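Local coordinates for collagen alpha-1(XX) chain (PDB 5KF4), which is a human collagen chain whose second fibronectin type III domain, a beta sandwich, probably serves as a structural or binding module in the extracellular matrix, at residues Thr15-Ser20 and Ile27-Thr32. Sequence-based numbering, arbitrary orientation.
Sequences TSLVLS and IRLSWT
A chi1 of -177° swings the Leu17 branch away from its own amide nitrogen, and CD1 comes to rest on Leu29 CD1, 3.6 Å away, the two side chains crossing obliquely. Leu19 takes the other course, CG beside its own N (chi1 -51°), and lies alongside Leu29, pointing the same way, with CG 3.8 Å from that same CD1. One methyl of Leu29 therefore bears on both leucines of the outer strand. Cutting Leu17 back to an alanine would probably open a gap between Leu29 and the facing sheet's Val80 and Leu92.

Behind these leucines runs an antiparallel ladder. Ser20 and Arg28 form a hydrogen-bonded pair, Arg28 N giving to Ser20 O at 2.6 Å; Val18 N likewise gives to Ser30 O, whereas the return bond from Ser30 N is weak. Between Val18 and Thr15 the register slips by one residue, a beta bulge at which Ser16 has both phi and psi positive. Beyond it, Thr32 O accepts from Thr15 N at 2.5 Å and, from the opposite face of its carbonyl plane, from Thr15 OG1 at 3.3 Å. Thr32 OG1 donates to Ser16 OG at 2.7 Å, and that hydroxyl in turn donates a hydrogen bond to Thr15 O.

The hairpin supplies two strands of the fibronectin type III sandwich's three-stranded sheet, 15-20 at its edge and 27-32 in the middle, paired onward with 64-67. Across the sandwich Leu17 meets strands 75-84 and 87-97, Leu19 the latter, Leu29 the former.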
# COMPACT_ATOMS: atom_id res chain seq x y z
N THR A 15 5.95 0.04 -9.64
CA THR A 15 6.91 -1.03 -9.42
C THR A 15 7.84 -0.71 -8.26
O THR A 15 7.85 0.42 -7.76
CB THR A 15 7.76 -1.30 -10.69
OG1 THR A 15 8.37 -0.08 -11.12
CG2 THR A 15 6.89 -1.86 -11.81
N SER A 16 8.60 -1.72 -7.83
CA SER A 16 9.70 -1.55 -6.89
C SER A 16 9.26 -0.92 -5.57
O SER A 16 9.61 0.22 -5.27
CB SER A 16 10.82 -0.70 -7.52
OG SER A 16 10.54 0.68 -7.45
N LEU A 17 8.50 -1.68 -4.78
CA LEU A 17 8.02 -1.19 -3.49
C LEU A 17 9.15 -1.15 -2.46
O LEU A 17 9.85 -2.14 -2.26
CB LEU A 17 6.88 -2.07 -2.98
CG LEU A 17 6.25 -1.63 -1.65
CD1 LEU A 17 5.38 -0.42 -1.91
CD2 LEU A 17 5.46 -2.75 -1.01
N VAL A 18 9.32 -0.01 -1.81
CA VAL A 18 10.36 0.16 -0.79
C VAL A 18 9.75 0.57 0.55
O VAL A 18 9.17 1.64 0.68
CB VAL A 18 11.40 1.21 -1.22
CG1 VAL A 18 12.52 1.31 -0.20
CG2 VAL A 18 11.96 0.88 -2.60
N LEU A 19 9.91 -0.29 1.55
CA LEU A 19 9.38 -0.04 2.89
C LEU A 19 10.50 0.35 3.85
O LEU A 19 11.29 -0.50 4.26
CB LEU A 19 8.64 -1.28 3.43
CG LEU A 19 7.56 -1.98 2.59
CD1 LEU A 19 8.16 -2.85 1.49
CD2 LEU A 19 6.66 -2.82 3.47
N SER A 20 10.58 1.63 4.19
CA SER A 20 11.69 2.13 5.01
C SER A 20 11.22 2.99 6.18
O SER A 20 10.02 3.07 6.46
CB SER A 20 12.67 2.93 4.15
OG SER A 20 12.04 4.04 3.55
N ILE A 27 5.76 3.38 9.16
CA ILE A 27 6.67 2.92 8.12
C ILE A 27 6.54 3.87 6.93
O ILE A 27 5.52 4.54 6.78
CB ILE A 27 6.38 1.49 7.63
CG1 ILE A 27 5.08 1.45 6.82
CG2 ILE A 27 6.40 0.50 8.79
CD1 ILE A 27 5.00 0.28 5.86
N ARG A 28 7.57 3.93 6.09
CA ARG A 28 7.40 4.68 4.86
C ARG A 28 7.23 3.71 3.71
O ARG A 28 7.87 2.67 3.66
CB ARG A 28 8.57 5.63 4.59
CG ARG A 28 8.08 6.92 3.95
CD ARG A 28 9.19 7.92 3.67
NE ARG A 28 8.85 9.27 4.15
CZ ARG A 28 7.80 9.99 3.75
NH1 ARG A 28 7.61 11.20 4.26
NH2 ARG A 28 6.94 9.51 2.86
N LEU A 29 6.36 4.09 2.79
CA LEU A 29 6.08 3.28 1.62
C LEU A 29 6.58 4.02 0.40
O LEU A 29 6.36 5.23 0.27
CB LEU A 29 4.59 3.00 1.51
CG LEU A 29 4.18 1.68 0.88
CD1 LEU A 29 4.90 0.53 1.55
CD2 LEU A 29 2.68 1.53 1.00
N SER A 30 7.27 3.31 -0.48
CA SER A 30 7.78 3.93 -1.69
C SER A 30 7.66 2.98 -2.87
O SER A 30 7.86 1.78 -2.73
CB SER A 30 9.24 4.36 -1.49
OG SER A 30 9.31 5.61 -0.84
N TRP A 31 7.38 3.53 -4.04
CA TRP A 31 7.17 2.73 -5.23
C TRP A 31 7.57 3.50 -6.49
O TRP A 31 7.66 4.72 -6.46
CB TRP A 31 5.69 2.30 -5.29
CG TRP A 31 4.73 3.47 -5.31
CD1 TRP A 31 4.22 4.11 -6.41
CD2 TRP A 31 4.17 4.14 -4.17
NE1 TRP A 31 3.38 5.12 -6.03
CE2 TRP A 31 3.33 5.16 -4.66
CE3 TRP A 31 4.29 3.97 -2.79
CZ2 TRP A 31 2.62 6.01 -3.81
CZ3 TRP A 31 3.58 4.81 -1.95
CH2 TRP A 31 2.76 5.82 -2.46
N THR A 32 7.84 2.79 -7.58
CA THR A 32 8.12 3.47 -8.84
C THR A 32 6.89 3.47 -9.74
O THR A 32 6.48 2.43 -10.24
CB THR A 32 9.31 2.84 -9.58
OG1 THR A 32 10.50 2.97 -8.79
CG2 THR A 32 9.54 3.53 -10.92